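Tyrosinase (Aspergillus oryzae, PDB 6JUC) probably catalyses the copper-dependent oxidation of L-tyrosine and L-dopa by molecular oxygen to L-dopaquinone, a step in melanin biosynthesis. Local coordinates at residues His71-Thr76 and Val363-Tyr368; Trp150-Phe155 and His376-Arg381; Phe488-Phe493 and Gly512-Phe517. The protein carries 2 engineered substitutions. All blocks are in the same frame, centred on the assembly; numbering follows the deposited sequence.

Contact 1 of 3, residues His71-Thr76 and Val363-Tyr368. With CU (copper (II) ion), chain E; PER (peroxide ion), chain G.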
loop_
_atom_site.group_PDB
_atom_site.type_symbol
_atom_site.label_atom_id
_atom_site.label_comp_id
_atom_site.label_asym_id
_atom_site.label_seq_id
_atom_site.Cartn_x
_atom_site.Cartn_y
_atom_site.Cartn_z
ATOM N N HIS B 71 -0.715 -13.902 23.402
ATOM C CA HIS B 71 -1.519 -12.696 23.590
ATOM C C HIS B 71 -3.014 -12.942 23.427
ATOM O O HIS B 71 -3.796 -12.467 24.259
ATOM C CB HIS B 71 -1.036 -11.646 22.589
ATOM C CG HIS B 71 -1.765 -10.339 22.687
ATOM N ND1 HIS B 71 -2.741 -9.980 21.789
ATOM C CD2 HIS B 71 -1.659 -9.305 23.556
ATOM C CE1 HIS B 71 -3.218 -8.789 22.110
ATOM N NE2 HIS B 71 -2.577 -8.343 23.176
ATOM N N GLY B 72 -3.405 -13.665 22.385
ATOM C CA GLY B 72 -4.789 -13.803 21.962
ATOM C C GLY B 72 -5.050 -15.098 21.217
ATOM O O GLY B 72 -4.684 -16.186 21.689
ATOM N N ALA B 73 -5.651 -15.002 20.034
ATOM C CA ALA B 73 -5.910 -16.176 19.203
ATOM C C ALA B 73 -4.605 -16.870 18.819
ATOM O O ALA B 73 -3.597 -16.196 18.575
ATOM C CB ALA B 73 -6.691 -15.762 17.966
ATOM N N PRO B 74 -4.543 -18.191 18.671
ATOM C CA PRO B 74 -5.688 -19.079 18.835
ATOM C C PRO B 74 -5.959 -19.601 20.237
ATOM O O PRO B 74 -6.616 -20.638 20.411
ATOM C CB PRO B 74 -5.292 -20.229 17.888
ATOM C CG PRO B 74 -3.804 -20.320 18.064
ATOM C CD PRO B 74 -3.343 -18.891 18.158
ATOM N N TRP B 75 -5.501 -18.928 21.288
ATOM C CA TRP B 75 -5.921 -19.221 22.652
ATOM C C TRP B 75 -5.552 -20.618 23.136
ATOM O O TRP B 75 -6.334 -21.284 23.824
ATOM C CB TRP B 75 -7.446 -19.057 22.796
ATOM C CG TRP B 75 -7.888 -17.668 22.443
ATOM C CD1 TRP B 75 -7.623 -16.523 23.141
ATOM C CD2 TRP B 75 -8.661 -17.286 21.307
ATOM N NE1 TRP B 75 -8.188 -15.446 22.507
ATOM C CE2 TRP B 75 -8.835 -15.896 21.378
ATOM C CE3 TRP B 75 -9.224 -18.001 20.245
ATOM C CZ2 TRP B 75 -9.552 -15.186 20.421
ATOM C CZ3 TRP B 75 -9.935 -17.297 19.295
ATOM C CH2 TRP B 75 -10.093 -15.908 19.392
ATOM N N THR B 76 -4.351 -21.057 22.790
ATOM C CA THR B 76 -3.854 -22.354 23.235
ATOM C C THR B 76 -2.994 -22.171 24.481
ATOM O O THR B 76 -2.660 -21.048 24.886
ATOM C CB THR B 76 -2.987 -23.005 22.143
ATOM O OG1 THR B 76 -1.815 -22.192 21.963
ATOM C CG2 THR B 76 -3.701 -23.033 20.799
ATOM N N VAL B 363 -7.598 -7.163 18.829
ATOM C CA VAL B 363 -7.004 -7.818 19.986
ATOM C C VAL B 363 -6.622 -9.258 19.708
ATOM O O VAL B 363 -5.518 -9.683 20.068
ATOM C CB VAL B 363 -7.955 -7.763 21.205
ATOM C CG1 VAL B 363 -7.402 -8.627 22.329
ATOM C CG2 VAL B 363 -8.101 -6.318 21.651
ATOM N N PRO B 364 -7.485 -10.090 19.128
ATOM C CA PRO B 364 -7.121 -11.500 18.978
ATOM C C PRO B 364 -5.912 -11.762 18.105
ATOM O O PRO B 364 -5.281 -12.814 18.292
ATOM C CB PRO B 364 -8.352 -12.127 18.308
ATOM C CG PRO B 364 -9.470 -11.186 18.597
ATOM C CD PRO B 364 -8.853 -9.817 18.676
ATOM N N VAL B 365 -5.587 -10.852 17.185
ATOM C CA VAL B 365 -4.510 -11.196 16.251
ATOM C C VAL B 365 -3.443 -10.124 16.122
ATOM O O VAL B 365 -2.533 -10.269 15.289
ATOM C CB VAL B 365 -5.077 -11.497 14.854
ATOM C CG1 VAL B 365 -6.023 -12.696 14.900
ATOM C CG2 VAL B 365 -5.815 -10.307 14.255
ATOM N N ALA B 366 -3.506 -9.073 16.936
ATOM C CA ALA B 366 -2.561 -7.964 16.804
ATOM C C ALA B 366 -1.116 -8.413 16.999
ATOM O O ALA B 366 -0.225 -7.856 16.362
ATOM C CB ALA B 366 -2.907 -6.838 17.770
ATOM N N ALA B 367 -0.865 -9.364 17.890
ATOM C CA ALA B 367 0.507 -9.745 18.227
ATOM C C ALA B 367 1.228 -10.377 17.041
ATOM O O ALA B 367 2.457 -10.457 17.071
ATOM C CB ALA B 367 0.536 -10.683 19.424
ATOM N N TYR B 368 0.540 -10.820 15.983
ATOM C CA TYR B 368 1.254 -11.393 14.835
ATOM C C TYR B 368 1.972 -10.330 14.023
ATOM O O TYR B 368 2.958 -10.621 13.335
ATOM C CB TYR B 368 0.302 -12.219 13.933
ATOM C CG TYR B 368 -0.201 -13.380 14.759
ATOM C CD1 TYR B 368 0.614 -14.488 14.949
ATOM C CD2 TYR B 368 -1.451 -13.352 15.363
ATOM C CE1 TYR B 368 0.184 -15.560 15.701
ATOM C CE2 TYR B 368 -1.863 -14.425 16.141
ATOM C CZ TYR B 368 -1.048 -15.525 16.306
ATOM O OH TYR B 368 -1.458 -16.590 17.091
HETATM CU CU CU E . -3.090 -6.493 23.784
HETATM O O1 PER G . -2.701 -4.919 23.968
HETATM O O2 PER G . -1.884 -5.462 22.785
HETATM O O HOH W 1 -2.964 -11.194 19.309
#

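Contact 2 of 3, residues Trp150-Phe155 and His376-Arg381. With CU (copper (II) ion), chain F; PER (peroxide ion), chain G.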
loop_
_atom_site.group_PDB
_atom_site.type_symbol
_atom_site.label_atom_id
_atom_site.label_comp_id
_atom_site.label_asym_id
_atom_site.label_seq_id
_atom_site.Cartn_x
_atom_site.Cartn_y
_atom_site.Cartn_z
ATOM N N TRP B 150 9.767 1.377 18.919
ATOM C CA TRP B 150 9.201 2.339 17.986
ATOM C C TRP B 150 8.665 3.557 18.729
ATOM O O TRP B 150 7.674 3.510 19.457
ATOM C CB TRP B 150 8.056 1.687 17.207
ATOM C CG TRP B 150 7.307 2.663 16.351
ATOM C CD1 TRP B 150 7.789 3.697 15.604
ATOM C CD2 TRP B 150 5.883 2.651 16.177
ATOM N NE1 TRP B 150 6.741 4.335 14.975
ATOM C CE2 TRP B 150 5.564 3.713 15.311
ATOM C CE3 TRP B 150 4.867 1.835 16.694
ATOM C CZ2 TRP B 150 4.245 3.985 14.931
ATOM C CZ3 TRP B 150 3.567 2.116 16.314
ATOM C CH2 TRP B 150 3.266 3.178 15.449
ATOM N N ASP B 151 9.294 4.712 18.534
ATOM C CA ASP B 151 8.791 5.924 19.170
ATOM C C ASP B 151 7.662 6.524 18.351
ATOM O O ASP B 151 7.864 7.402 17.516
ATOM C CB ASP B 151 9.903 6.962 19.352
ATOM C CG ASP B 151 9.502 7.959 20.430
ATOM O OD1 ASP B 151 8.264 8.113 20.609
ATOM O OD2 ASP B 151 10.388 8.577 21.059
ATOM N N PHE B 152 6.462 5.997 18.578
ATOM C CA PHE B 152 5.324 6.448 17.775
ATOM C C PHE B 152 4.980 7.918 17.967
ATOM O O PHE B 152 4.243 8.483 17.137
ATOM C CB PHE B 152 4.107 5.574 18.078
ATOM C CG PHE B 152 3.706 5.426 19.519
ATOM C CD1 PHE B 152 3.238 6.498 20.264
ATOM C CD2 PHE B 152 3.825 4.192 20.150
ATOM C CE1 PHE B 152 2.868 6.354 21.589
ATOM C CE2 PHE B 152 3.431 4.028 21.465
ATOM C CZ PHE B 152 2.967 5.111 22.198
ATOM N N ALA B 153 5.493 8.575 18.996
ATOM C CA ALA B 153 5.130 9.959 19.281
ATOM C C ALA B 153 6.213 10.969 18.918
ATOM O O ALA B 153 6.025 12.170 19.129
ATOM C CB ALA B 153 4.810 10.089 20.766
ATOM N N ARG B 154 7.347 10.496 18.416
ATOM C CA ARG B 154 8.462 11.352 18.046
ATOM C C ARG B 154 8.385 11.657 16.557
ATOM O O ARG B 154 8.091 10.758 15.755
ATOM C CB ARG B 154 9.795 10.663 18.350
ATOM C CG ARG B 154 11.034 11.500 18.067
ATOM C CD ARG B 154 12.274 10.607 18.168
ATOM N NE ARG B 154 13.498 11.400 18.134
ATOM C CZ ARG B 154 14.704 10.840 18.085
ATOM N NH1 ARG B 154 14.830 9.520 18.063
ATOM N NH2 ARG B 154 15.791 11.594 18.060
ATOM N N PHE B 155 8.687 12.900 16.186
ATOM C CA PHE B 155 8.724 13.166 14.745
ATOM C C PHE B 155 9.817 12.355 14.059
ATOM O O PHE B 155 10.944 12.217 14.554
ATOM C CB PHE B 155 8.946 14.646 14.495
ATOM C CG PHE B 155 7.782 15.556 14.758
ATOM C CD1 PHE B 155 6.517 15.289 14.271
ATOM C CD2 PHE B 155 7.970 16.726 15.482
ATOM C CE1 PHE B 155 5.478 16.177 14.486
ATOM C CE2 PHE B 155 6.925 17.602 15.724
ATOM C CZ PHE B 155 5.660 17.332 15.226
ATOM N N HIS B 376 4.813 -2.224 21.751
ATOM C CA HIS B 376 4.796 -2.541 23.176
ATOM C C HIS B 376 6.139 -2.248 23.812
ATOM O O HIS B 376 6.218 -1.924 24.991
ATOM C CB HIS B 376 4.357 -3.995 23.429
ATOM C CG HIS B 376 2.860 -3.972 23.591
ATOM N ND1 HIS B 376 2.269 -3.529 24.749
ATOM C CD2 HIS B 376 1.861 -4.202 22.714
ATOM C CE1 HIS B 376 0.952 -3.547 24.612
ATOM N NE2 HIS B 376 0.688 -3.960 23.392
ATOM N N CYS B 377 7.233 -2.341 23.056
ATOM C CA CYS B 377 8.498 -1.886 23.650
ATOM C C CYS B 377 8.419 -0.412 24.006
ATOM O O CYS B 377 8.869 0.028 25.080
ATOM C CB CYS B 377 9.633 -2.259 22.697
ATOM S SG CYS B 377 11.238 -2.028 23.484
ATOM N N ASN B 378 7.803 0.421 23.147
ATOM C CA ASN B 378 7.683 1.829 23.554
ATOM C C ASN B 378 6.669 2.029 24.675
ATOM O O ASN B 378 6.814 2.920 25.518
ATOM C CB ASN B 378 7.310 2.712 22.359
ATOM C CG ASN B 378 7.546 4.173 22.692
ATOM O OD1 ASN B 378 8.618 4.531 23.189
ATOM N ND2 ASN B 378 6.541 5.008 22.458
ATOM N N ILE B 379 5.620 1.211 24.746
ATOM C CA ILE B 379 4.691 1.332 25.889
ATOM C C ILE B 379 5.429 0.992 27.170
ATOM O O ILE B 379 5.195 1.635 28.204
ATOM C CB ILE B 379 3.453 0.451 25.656
ATOM C CG1 ILE B 379 2.654 0.909 24.427
ATOM C CG2 ILE B 379 2.540 0.307 26.869
ATOM C CD1 ILE B 379 2.304 2.390 24.467
ATOM N N ASP B 380 6.339 0.016 27.111
ATOM C CA ASP B 380 7.172 -0.259 28.282
ATOM C C ASP B 380 8.059 0.923 28.653
ATOM O O ASP B 380 8.230 1.229 29.833
ATOM C CB ASP B 380 8.077 -1.466 28.020
ATOM C CG ASP B 380 8.740 -1.912 29.317
ATOM O OD1 ASP B 380 7.986 -2.445 30.164
ATOM O OD2 ASP B 380 9.976 -1.748 29.455
ATOM N N ARG B 381 8.608 1.585 27.641
ATOM C CA ARG B 381 9.462 2.753 27.822
ATOM C C ARG B 381 8.658 3.892 28.416
ATOM O O ARG B 381 9.112 4.555 29.345
ATOM C CB ARG B 381 10.056 3.150 26.461
ATOM C CG ARG B 381 10.929 4.400 26.508
ATOM C CD ARG B 381 11.620 4.620 25.175
ATOM N NE ARG B 381 12.129 5.993 25.053
ATOM C CZ ARG B 381 11.370 7.013 24.655
ATOM N NH1 ARG B 381 10.093 6.817 24.351
ATOM N NH2 ARG B 381 11.893 8.233 24.569
HETATM CU CU CU F . -1.265 -3.749 22.672
HETATM O O1 PER G . -2.701 -4.919 23.968
HETATM O O2 PER G . -1.884 -5.462 22.785
HETATM O O HOH W 2 7.037 7.976 22.854
#

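Contact 3 of 3, residues Phe488-Phe493 and Gly512-Phe517. With PER (peroxide ion), chain G.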
loop_
_atom_site.group_PDB
_atom_site.type_symbol
_atom_site.label_atom_id
_atom_site.label_comp_id
_atom_site.label_asym_id
_atom_site.label_seq_id
_atom_site.Cartn_x
_atom_site.Cartn_y
_atom_site.Cartn_z
ATOM N N PHE B 488 -14.922 -0.811 18.438
ATOM C CA PHE B 488 -15.628 0.317 17.833
ATOM C C PHE B 488 -14.769 1.565 18.029
ATOM O O PHE B 488 -13.884 1.563 18.876
ATOM C CB PHE B 488 -17.034 0.491 18.397
ATOM C CG PHE B 488 -17.187 0.622 19.889
ATOM C CD1 PHE B 488 -16.908 1.791 20.587
ATOM C CD2 PHE B 488 -17.633 -0.456 20.648
ATOM C CE1 PHE B 488 -17.070 1.894 21.955
ATOM C CE2 PHE B 488 -17.816 -0.354 22.011
ATOM C CZ PHE B 488 -17.541 0.824 22.686
ATOM N N GLN B 489 -15.055 2.595 17.236
ATOM C CA GLN B 489 -14.308 3.844 17.351
ATOM C C GLN B 489 -15.247 4.987 17.706
ATOM O O GLN B 489 -16.318 5.175 17.128
ATOM C CB GLN B 489 -13.560 4.109 16.051
ATOM C CG GLN B 489 -12.702 5.364 16.064
ATOM C CD GLN B 489 -11.848 5.509 14.819
ATOM O OE1 GLN B 489 -11.327 4.530 14.281
ATOM N NE2 GLN B 489 -11.664 6.750 14.369
ATOM N N ILE B 490 -14.864 5.778 18.702
ATOM C CA ILE B 490 -15.670 6.914 19.117
ATOM C C ILE B 490 -15.056 8.171 18.500
ATOM O O ILE B 490 -13.931 8.521 18.852
ATOM C CB ILE B 490 -15.749 7.031 20.647
ATOM C CG1 ILE B 490 -16.349 5.791 21.322
ATOM C CG2 ILE B 490 -16.539 8.270 21.050
ATOM C CD1 ILE B 490 -15.884 5.656 22.760
ATOM N N ASN B 491 -15.749 8.798 17.551
ATOM C CA ASN B 491 -15.276 10.052 16.974
ATOM C C ASN B 491 -16.044 11.237 17.546
ATOM O O ASN B 491 -17.266 11.156 17.673
ATOM C CB ASN B 491 -15.399 10.040 15.446
ATOM C CG ASN B 491 -14.506 8.938 14.883
ATOM O OD1 ASN B 491 -13.434 8.707 15.459
ATOM N ND2 ASN B 491 -14.952 8.298 13.809
ATOM N N ILE B 492 -15.276 12.277 17.859
ATOM C CA ILE B 492 -15.888 13.490 18.403
ATOM C C ILE B 492 -15.695 14.637 17.424
ATOM O O ILE B 492 -14.668 14.719 16.748
ATOM C CB ILE B 492 -15.374 13.758 19.822
ATOM C CG1 ILE B 492 -15.807 12.614 20.762
ATOM C CG2 ILE B 492 -15.844 15.099 20.353
ATOM C CD1 ILE B 492 -14.997 12.533 22.037
ATOM N N PHE B 493 -16.727 15.475 17.357
ATOM C CA PHE B 493 -16.842 16.616 16.478
ATOM C C PHE B 493 -17.317 17.864 17.220
ATOM O O PHE B 493 -18.093 17.786 18.172
ATOM C CB PHE B 493 -17.875 16.336 15.366
ATOM C CG PHE B 493 -17.576 15.073 14.605
ATOM C CD1 PHE B 493 -17.963 13.846 15.125
ATOM C CD2 PHE B 493 -16.908 15.110 13.380
ATOM C CE1 PHE B 493 -17.683 12.684 14.421
ATOM C CE2 PHE B 493 -16.622 13.959 12.691
ATOM C CZ PHE B 493 -16.999 12.738 13.228
ATOM N N GLY B 512 -11.373 14.397 17.278
ATOM C CA GLY B 512 -10.476 13.311 17.660
ATOM C C GLY B 512 -11.201 12.003 17.887
ATOM O O GLY B 512 -12.437 11.981 17.864
ATOM N N SER B 513 -10.435 10.931 18.101
ATOM C CA SER B 513 -11.023 9.607 18.237
ATOM C C SER B 513 -10.520 8.887 19.488
ATOM O O SER B 513 -9.433 9.122 20.009
ATOM C CB SER B 513 -10.739 8.756 16.991
ATOM O OG SER B 513 -9.348 8.452 16.919
ATOM N N VAL B 514 -11.367 7.969 19.946
ATOM C CA VAL B 514 -11.060 7.032 21.018
ATOM C C VAL B 514 -11.381 5.642 20.490
ATOM O O VAL B 514 -12.497 5.418 20.013
ATOM C CB VAL B 514 -11.889 7.342 22.273
ATOM C CG1 VAL B 514 -11.847 6.214 23.290
ATOM C CG2 VAL B 514 -11.412 8.652 22.903
ATOM N N PHE B 515 -10.393 4.758 20.536
ATOM C CA PHE B 515 -10.618 3.431 19.994
ATOM C C PHE B 515 -10.830 2.389 21.084
ATOM O O PHE B 515 -9.987 2.232 21.961
ATOM C CB PHE B 515 -9.441 2.968 19.128
ATOM C CG PHE B 515 -9.739 1.666 18.429
ATOM C CD1 PHE B 515 -10.772 1.600 17.499
ATOM C CD2 PHE B 515 -8.986 0.531 18.661
ATOM C CE1 PHE B 515 -11.043 0.435 16.812
ATOM C CE2 PHE B 515 -9.246 -0.642 17.967
ATOM C CZ PHE B 515 -10.251 -0.685 17.019
ATOM N N ASN B 516 -11.952 1.673 20.957
ATOM C CA ASN B 516 -12.183 0.567 21.871
ATOM C C ASN B 516 -11.455 -0.658 21.330
ATOM O O ASN B 516 -12.013 -1.370 20.482
ATOM C CB ASN B 516 -13.674 0.266 21.999
ATOM C CG ASN B 516 -13.929 -0.975 22.833
ATOM O OD1 ASN B 516 -13.147 -1.266 23.741
ATOM N ND2 ASN B 516 -14.996 -1.692 22.522
ATOM N N PHE B 517 -10.237 -0.864 21.818
ATOM C CA PHE B 517 -9.442 -2.036 21.454
ATOM C C PHE B 517 -9.925 -3.238 22.264
ATOM O O PHE B 517 -9.519 -3.437 23.410
ATOM C CB PHE B 517 -7.980 -1.754 21.767
ATOM C CG PHE B 517 -6.981 -2.765 21.302
ATOM C CD1 PHE B 517 -6.882 -3.177 19.982
ATOM C CD2 PHE B 517 -6.109 -3.309 22.235
ATOM C CE1 PHE B 517 -5.923 -4.096 19.610
ATOM C CE2 PHE B 517 -5.143 -4.234 21.865
ATOM C CZ PHE B 517 -5.060 -4.623 20.548
HETATM O O1 PER G . -2.701 -4.919 23.968
HETATM O O2 PER G . -1.884 -5.462 22.785
#

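Contact 1 of 3, residues His71-Thr76 and Val363-Tyr368
Ala73 is gripped at both ends of its backbone by the loop 363-368. Its N-H gives a bent hydrogen bond to Pro364 O (N to O 2.8 Å, 135° at the hydrogen), arriving in the carbonyl plane on a lone pair. Its own carbonyl accepts from the phenol of Tyr368, with Ala73 O only 2.6 Å from Tyr368 OH and the donor tilted 19° from the carbonyl plane. That oxygen lies at the edge of the tyrosine ring, while CD of Pro74 packs against the same hydroxyl. A cis peptide precedes Pro74 and, with Trp75 N bonded to Gly72 O, makes residues 72-75 a type VIa beta turn. This turn follows directly on His71, a ligand of the dinuclear copper centre characteristic of the tyrosinase family: His71 NE2 binds one copper at 2.0 Å, a metal shared with His98 and the peroxide. With CG anti to the backbone N (chi1 -179°), the imidazole is directed so that NE2 points at the copper. CB of His71 packs against CB of Ala367, 3.7 Å away. The other ring nitrogen, ND1, donates to a bridging water at 2.8 Å; the water also accepts from Ala367 N and donates to Val363 O, which ties the orientation of the copper-binding ring to the backbone of 363-368. Phe372 and Tyr110 pack around the same region from helices 371-389 and 103-129. Farther along the turn, the indole of Trp75 lies beside Pro364, CZ2 to CB 3.9 Å.

Contact 2 of 3, residues Trp150-Phe155 and His376-Arg381
Asn378 projects from helix 371-389 into the loop 150-155, where its CB lies just 3.0 Å from Trp150 O, a tight fit. Its amide stands almost perpendicular to the Phe152 ring, the planes 84° apart, with ND2 over one face and 3.4 Å from CE2. Ile379 meets the same ring in its plane, CD1 to CE2 3.6 Å. Phe152 CG sits between the backbone N and the carbonyl carbon (chi1 53°), which brings the ring across to both residues. A water spans the polar side, donating to Asp151 OD1 at 2.6 Å and accepting from Asn378 ND2 at 3.0 Å. Further out, Arg381 NH1 donates to Asn378 OD1 at 3.0 Å, fixing the amide's rotation, while Asp151 OD1 closes an Asx turn by accepting from Ala153 N. Tyr456 OH is bonded to Asp151 OD2 and Tyr456 is also a polar partner of Arg381, holding the pair together; Trp150 is joined by a backbone hydrogen bond to Leu374 of the helix. On that helix His376 points away from the loop and binds the second copper through NE2, alongside His332 and His336; Ile379 packs on His332. Asp151 and Arg381 form only a long salt bridge (OD2 to NH1 3.7 Å) in which no N-H points at the oxygen, so their attraction is probably electrostatic, and the directional bonding across the contact runs through the water.

Contact 3 of 3, residues Phe488-Phe493 and Gly512-Phe517
Gln489 and Phe515 face each other as a non-hydrogen-bonded pair of two antiparallel strands, 488-494 and 510-516, in the mixed sheet of the C-terminal domain. Strand 510-516 is outermost there, and strand 563-568 flanks 488-494 on its other side. Ile490 and Val514 form the next, hydrogen-bonded pair: Ile490 N reaches Val514 O at 2.7 Å in a nearly straight bond (175°), and Val514 N returns one to Ile490 O. From CB outward, the Gln489 side chain runs extended over the face that also carries Ser513 and Asn491. CB meets the edge of the Phe515 ring, 4.0 Å from CD1; CG lies 4.0 Å from CB of Ser513; NE2 packs 3.4 Å from that same Ser513 CB across the strands and donates in plane to a lone pair of Asn491 OD1 (2.9 Å), while OE1 accepts from Asn337 ND2 of helix 328-340. Both ends of the amide are thereby held and its flip is decided. On the reverse face, Ile490 and Val514 lie side by side, CD1 to CG1 4.1 Å. Beyond them CB of Asn516 makes a CH-pi contact with Phe488, 3.8 Å from the ring centroid and 11° off its normal. The Asn516 amide follows over the same face, and its ND2 hydrogen-bonds Arg480 O. Next along the chain, Phe517 stacks on His336 in the copper site, consistent with the aromatic plug of a pro-tyrosinase. Its ring presents an edge to the peroxide, with CE2 3.3 Å from PER O1.

Overall arrangement
The three contacts converge on one peroxide from different parts of the chain, with centres about 21 to 23 Å apart. Contacts 1 and 2 belong to the central tyrosinase domain, and their segments alternate in sequence. Loop 363-368 of contact 1 leads into helix 371-389, which carries segment 376-381 of contact 2; His71 and His376 bind different coppers. Contact 3 comes later, in the C-terminal domain, from which Phe517 reaches into the site. There it touches contact 1 (Val363 N to Phe517 CE1 3.6 Å), whereas contact 2 stays about 6 Å from contact 3 at the nearest atoms. This arrangement is consistent with a C-terminal domain that shields the dicopper centre in the pro-enzyme.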